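PDB 6P0F: GTPase subunit of restriction endonuclease from Thermococcus gammatolerans, which probably recognises modified DNA through its N-terminal YTH-like domain, as part of the GTP-dependent McrBC-type restriction machinery that cleaves such DNA. Local coordinates for residues Tyr51-Arg55 and Asp113-Lys117; Val71-Val75 and Ile141-Leu145. All blocks are in the same frame, centred on the assembly; numbering follows the deposited sequence.

Contact 1. Residues Tyr51-Arg55 and Asp113-Lys117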
loop_
_atom_site.group_PDB
_atom_site.type_symbol
_atom_site.label_atom_id
_atom_site.label_comp_id
_atom_site.label_asym_id
_atom_site.label_seq_id
_atom_site.Cartn_x
_atom_site.Cartn_y
_atom_site.Cartn_z
ATOM N N TYR A 51 -6.535 -8.662 -2.627
ATOM C CA TYR A 51 -5.308 -7.875 -2.596
ATOM C C TYR A 51 -5.236 -7.155 -1.262
ATOM O O TYR A 51 -6.187 -6.488 -0.867
ATOM C CB TYR A 51 -5.275 -6.839 -3.720
ATOM C CG TYR A 51 -5.326 -7.458 -5.089
ATOM C CD1 TYR A 51 -4.177 -7.954 -5.680
ATOM C CD2 TYR A 51 -6.519 -7.571 -5.768
ATOM C CE1 TYR A 51 -4.208 -8.560 -6.906
ATOM C CE2 TYR A 51 -6.566 -8.167 -7.031
ATOM C CZ TYR A 51 -5.395 -8.651 -7.590
ATOM O OH TYR A 51 -5.379 -9.248 -8.833
ATOM N N PHE A 52 -4.102 -7.244 -0.580
ATOM C CA PHE A 52 -4.030 -6.595 0.720
ATOM C C PHE A 52 -2.573 -6.376 1.116
ATOM O O PHE A 52 -1.663 -7.045 0.628
ATOM C CB PHE A 52 -4.787 -7.407 1.791
ATOM C CG PHE A 52 -4.228 -8.801 2.064
ATOM C CD1 PHE A 52 -4.533 -9.861 1.231
ATOM C CD2 PHE A 52 -3.422 -9.045 3.163
ATOM C CE1 PHE A 52 -4.014 -11.129 1.493
ATOM C CE2 PHE A 52 -2.930 -10.305 3.412
ATOM C CZ PHE A 52 -3.208 -11.328 2.566
ATOM N N TRP A 53 -2.386 -5.409 2.006
ATOM C CA TRP A 53 -1.090 -5.046 2.550
ATOM C C TRP A 53 -1.254 -4.919 4.056
ATOM O O TRP A 53 -2.364 -4.833 4.564
ATOM C CB TRP A 53 -0.587 -3.750 1.920
ATOM C CG TRP A 53 0.817 -3.415 2.332
ATOM C CD1 TRP A 53 1.243 -2.308 3.014
ATOM C CD2 TRP A 53 1.983 -4.228 2.120
ATOM N NE1 TRP A 53 2.602 -2.390 3.252
ATOM C CE2 TRP A 53 3.080 -3.543 2.687
ATOM C CE3 TRP A 53 2.200 -5.458 1.509
ATOM C CZ2 TRP A 53 4.382 -4.073 2.667
ATOM C CZ3 TRP A 53 3.500 -5.961 1.470
ATOM C CH2 TRP A 53 4.567 -5.250 2.029
ATOM N N GLY A 54 -0.151 -5.031 4.790
ATOM C CA GLY A 54 -0.232 -5.012 6.233
ATOM C C GLY A 54 0.910 -4.195 6.812
ATOM O O GLY A 54 1.989 -4.103 6.223
ATOM N N ARG A 55 0.648 -3.614 7.978
ATOM C CA ARG A 55 1.633 -2.777 8.662
ATOM C C ARG A 55 1.607 -3.094 10.147
ATOM O O ARG A 55 0.658 -3.695 10.649
ATOM C CB ARG A 55 1.351 -1.290 8.468
ATOM C CG ARG A 55 1.439 -0.820 7.032
ATOM C CD ARG A 55 1.251 0.688 6.931
ATOM N NE ARG A 55 2.315 1.379 7.636
ATOM C CZ ARG A 55 2.124 2.078 8.743
ATOM N NH1 ARG A 55 0.903 2.187 9.262
ATOM N NH2 ARG A 55 3.148 2.669 9.323
ATOM N N ASP A 113 1.299 -17.537 6.445
ATOM C CA ASP A 113 0.972 -18.267 5.218
ATOM C C ASP A 113 1.448 -17.500 3.983
ATOM O O ASP A 113 1.765 -18.106 2.953
ATOM C CB ASP A 113 -0.551 -18.478 5.053
ATOM C CG ASP A 113 -1.203 -19.404 6.098
ATOM O OD1 ASP A 113 -0.506 -20.011 6.946
ATOM O OD2 ASP A 113 -2.467 -19.515 6.043
ATOM N N PHE A 114 1.432 -16.157 4.056
ATOM C CA PHE A 114 1.617 -15.264 2.913
ATOM C C PHE A 114 2.893 -14.441 2.950
ATOM O O PHE A 114 3.447 -14.116 1.892
ATOM C CB PHE A 114 0.468 -14.250 2.846
ATOM C CG PHE A 114 -0.856 -14.850 2.934
ATOM C CD1 PHE A 114 -1.350 -15.591 1.887
ATOM C CD2 PHE A 114 -1.629 -14.688 4.072
ATOM C CE1 PHE A 114 -2.586 -16.154 1.962
ATOM C CE2 PHE A 114 -2.854 -15.243 4.159
ATOM C CZ PHE A 114 -3.346 -15.988 3.107
ATOM N N TRP A 115 3.342 -14.062 4.134
ATOM C CA TRP A 115 4.366 -13.066 4.313
ATOM C C TRP A 115 5.507 -13.607 5.160
ATOM O O TRP A 115 5.273 -14.265 6.180
ATOM C CB TRP A 115 3.773 -11.877 5.008
ATOM C CG TRP A 115 2.859 -11.047 4.180
ATOM C CD1 TRP A 115 2.859 -10.926 2.828
ATOM C CD2 TRP A 115 1.835 -10.197 4.671
ATOM N NE1 TRP A 115 1.897 -10.007 2.433
ATOM C CE2 TRP A 115 1.235 -9.574 3.552
ATOM C CE3 TRP A 115 1.338 -9.916 5.945
ATOM C CZ2 TRP A 115 0.187 -8.684 3.675
ATOM C CZ3 TRP A 115 0.300 -9.005 6.063
ATOM C CH2 TRP A 115 -0.262 -8.413 4.936
ATOM N N ARG A 116 6.731 -13.296 4.751
ATOM C CA ARG A 116 7.870 -13.456 5.635
ATOM C C ARG A 116 7.702 -12.518 6.808
ATOM O O ARG A 116 7.521 -11.306 6.619
ATOM C CB ARG A 116 9.161 -13.145 4.899
ATOM C CG ARG A 116 9.531 -14.142 3.817
ATOM C CD ARG A 116 10.801 -13.646 3.153
ATOM N NE ARG A 116 11.370 -14.516 2.128
ATOM C CZ ARG A 116 10.781 -14.817 0.977
ATOM N NH1 ARG A 116 9.573 -14.355 0.696
ATOM N NH2 ARG A 116 11.403 -15.600 0.108
ATOM N N LYS A 117 7.730 -13.054 8.026
ATOM C CA LYS A 117 7.533 -12.212 9.193
ATOM C C LYS A 117 6.116 -11.669 9.243
ATOM O O LYS A 117 5.873 -10.635 9.872
ATOM C CB LYS A 117 8.491 -11.025 9.183
ATOM C CG LYS A 117 9.959 -11.340 9.241
ATOM C CD LYS A 117 10.391 -11.356 10.690
ATOM C CE LYS A 117 11.041 -10.027 11.087
ATOM N NZ LYS A 117 12.470 -9.900 10.613
#

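Contact 2. Residues Val71-Val75 and Ile141-Leu145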
loop_
_atom_site.group_PDB
_atom_site.type_symbol
_atom_site.label_atom_id
_atom_site.label_comp_id
_atom_site.label_asym_id
_atom_site.label_seq_id
_atom_site.Cartn_x
_atom_site.Cartn_y
_atom_site.Cartn_z
ATOM N N VAL A 71 -3.427 5.031 -1.573
ATOM C CA VAL A 71 -2.049 4.653 -1.263
ATOM C C VAL A 71 -1.240 4.658 -2.553
ATOM O O VAL A 71 -1.606 3.990 -3.531
ATOM C CB VAL A 71 -1.971 3.276 -0.589
ATOM C CG1 VAL A 71 -0.499 2.921 -0.385
ATOM C CG2 VAL A 71 -2.722 3.244 0.740
ATOM N N LEU A 72 -0.137 5.405 -2.555
ATOM C CA LEU A 72 0.887 5.306 -3.589
ATOM C C LEU A 72 1.962 4.374 -3.040
ATOM O O LEU A 72 2.601 4.694 -2.037
ATOM C CB LEU A 72 1.502 6.665 -3.913
ATOM C CG LEU A 72 0.574 7.588 -4.707
ATOM C CD1 LEU A 72 1.086 9.014 -4.529
ATOM C CD2 LEU A 72 0.466 7.209 -6.161
ATOM N N PHE A 73 2.108 3.204 -3.641
ATOM C CA PHE A 73 3.217 2.308 -3.320
ATOM C C PHE A 73 4.380 2.707 -4.217
ATOM O O PHE A 73 4.310 2.568 -5.444
ATOM C CB PHE A 73 2.834 0.850 -3.557
ATOM C CG PHE A 73 1.867 0.294 -2.581
ATOM C CD1 PHE A 73 2.250 -0.122 -1.324
ATOM C CD2 PHE A 73 0.540 0.146 -2.954
ATOM C CE1 PHE A 73 1.327 -0.672 -0.449
ATOM C CE2 PHE A 73 -0.393 -0.413 -2.073
ATOM C CZ PHE A 73 0.003 -0.819 -0.836
ATOM N N TYR A 74 5.451 3.224 -3.618
ATOM C CA TYR A 74 6.696 3.475 -4.317
ATOM C C TYR A 74 7.539 2.207 -4.250
ATOM O O TYR A 74 7.688 1.647 -3.174
ATOM C CB TYR A 74 7.447 4.613 -3.626
ATOM C CG TYR A 74 6.986 6.028 -3.859
ATOM C CD1 TYR A 74 5.759 6.317 -4.438
ATOM C CD2 TYR A 74 7.801 7.082 -3.486
ATOM C CE1 TYR A 74 5.358 7.630 -4.642
ATOM C CE2 TYR A 74 7.415 8.402 -3.690
ATOM C CZ TYR A 74 6.193 8.665 -4.249
ATOM O OH TYR A 74 5.814 9.976 -4.461
ATOM N N VAL A 75 8.083 1.762 -5.382
ATOM C CA VAL A 75 8.853 0.519 -5.432
ATOM C C VAL A 75 10.227 0.830 -6.013
ATOM O O VAL A 75 10.335 1.315 -7.145
ATOM C CB VAL A 75 8.131 -0.552 -6.260
ATOM C CG1 VAL A 75 8.952 -1.849 -6.278
ATOM C CG2 VAL A 75 6.717 -0.789 -5.715
ATOM N N ILE A 141 6.520 11.279 -10.157
ATOM C CA ILE A 141 5.432 11.461 -9.197
ATOM C C ILE A 141 5.870 12.399 -8.069
ATOM O O ILE A 141 5.116 13.284 -7.646
ATOM C CB ILE A 141 4.961 10.103 -8.643
ATOM C CG1 ILE A 141 4.377 9.262 -9.778
ATOM C CG2 ILE A 141 3.957 10.312 -7.529
ATOM C CD1 ILE A 141 3.195 9.917 -10.498
ATOM N N ASN A 142 7.074 12.197 -7.529
ATOM C CA ASN A 142 7.555 13.109 -6.491
ATOM C C ASN A 142 7.574 14.546 -6.992
ATOM O O ASN A 142 7.163 15.469 -6.281
ATOM C CB ASN A 142 8.955 12.708 -6.017
ATOM C CG ASN A 142 8.913 11.642 -4.926
ATOM O OD1 ASN A 142 7.985 11.586 -4.116
ATOM N ND2 ASN A 142 9.974 10.842 -4.854
ATOM N N SER A 143 8.053 14.746 -8.216
ATOM C CA SER A 143 8.113 16.088 -8.792
ATOM C C SER A 143 6.735 16.722 -8.836
ATOM O O SER A 143 6.554 17.873 -8.413
ATOM C CB SER A 143 8.739 16.007 -10.178
ATOM O OG SER A 143 10.114 15.656 -10.034
ATOM N N LYS A 144 5.733 15.973 -9.304
ATOM C CA LYS A 144 4.385 16.521 -9.348
ATOM C C LYS A 144 3.889 16.873 -7.948
ATOM O O LYS A 144 3.156 17.856 -7.770
ATOM C CB LYS A 144 3.437 15.531 -10.033
ATOM C CG LYS A 144 2.153 16.165 -10.519
ATOM C CD LYS A 144 2.400 17.327 -11.497
ATOM C CE LYS A 144 1.175 17.640 -12.357
ATOM N NZ LYS A 144 1.529 18.468 -13.557
ATOM N N LEU A 145 4.286 16.098 -6.940
ATOM C CA LEU A 145 3.862 16.344 -5.564
ATOM C C LEU A 145 4.682 17.429 -4.867
ATOM O O LEU A 145 4.355 17.788 -3.730
ATOM C CB LEU A 145 3.965 15.069 -4.724
ATOM C CG LEU A 145 2.877 14.012 -4.977
ATOM C CD1 LEU A 145 3.229 12.681 -4.327
ATOM C CD2 LEU A 145 1.545 14.498 -4.449
#

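Contact 1. Residues Tyr51-Arg55 and Asp113-Lys117
Phe-52 and Phe-114 meet edge-to-face: CZ of Phe-52 stands over one face of the Phe-114 ring, 4.0 Å from CD2 of Phe-114, with the planes at 86°. That T-shaped pair is one wing of the contact. Its middle is the Trp-115 indole, whose six-membered ring is pushed in between the side chains of Phe-52 and Trp-53. On one flank CZ2 of Trp-115 lies 3.5 Å from CE2 of Phe-52, the two rings inclined at 50°; on the other the Trp-53 indole sits farther off, CE3 of Trp-53 being 4.4 Å from CZ2 of Trp-115. With chi1 at 63°, CG of Phe-52 sits between the backbone N and the carbonyl carbon, and from there the far end of the ring reaches the loop. Backbone packing comes next: CH2 of Trp-115 presses to 3.4 Å from N of Gly-54, where a side chain would clash. At its polar end, NE1 of Trp-115 hydrogen-bonds Thr-23 OG1 in helix 15-26. A leucine in place of Trp-115 would probably open a gap beside Gly-54 and deprive Thr-23 of its indole partner. Together the four rings form an aromatic cluster, a buried hydrophobic core joining strand 49-55 to the loop before strand 123-127 in this YTH-like domain.

Contact 2. Residues Val71-Val75 and Ile141-Leu145
Tyr-74 and Ile-141 bring the two backbones nearest, 9.4 Å between their CA atoms, where strand 71-75 and helix 141-145 run at 135° with their axes 12.3 Å apart at closest approach. Side chains bridge that separation, and Tyr-74 does most of the work. Its ring extends from the strand until the hydroxyl meets the side chains of the helix and donates a hydrogen bond to the side-chain carbonyl of Asn-142, OH to OD1 2.7 Å. The hydroxyl arrives from above the amide, 57° out of the carbonyl plane, and the ring and amide planes stand 69° apart. OD1 of Asn-142 lies at the edge of the tyrosine ring, in its plane. The other end of this amide is held too: ND2 of Asn-142 gives hydrogen bonds to the backbone oxygens of Tyr-151 and Pro-149, which would fix its rotation and present OD1 to the tyrosine.

Two apolar groups also touch the hydroxyl. CG2 of Ile-141 comes to 3.6 Å from OH of Tyr-74, and CD1 of Leu-145, one helical turn on, to 3.7 Å from the same oxygen. Leu-72 adds a looser touch, its CD1 lying 4.3 Å from CD1 of Leu-145.

Strand 70-76 lies between strand 5-11, its parallel partner, and antiparallel strand 91-102. Leu-72 and Tyr-74 meet helix 138-145 on one face of this sheet, while Phe-73, on the other, meets Phe-20 of helix 15-26.

Overall arrangement
From the N terminus the chain lays down strand 5-11 and helix 15-26 before reaching strand 49-55, the first half of contact 1. Strand 70-76, the first half of contact 2, follows. Only then does the loop at 113-117 return to close contact 1 across 57 residues, and helix 138-145 closes contact 2 across 65, so the two closures cross rather than nest. Their centres lie about 22 Å apart on opposite sides of the chain's centre. Both reach the same mixed sheet, contact 1 bringing in a loop and contact 2 a helix. They touch through Trp-53 and Phe-73, whose rings meet edge-to-face, with CD1 of Trp-53 3.8 Å from CE1 of Phe-73.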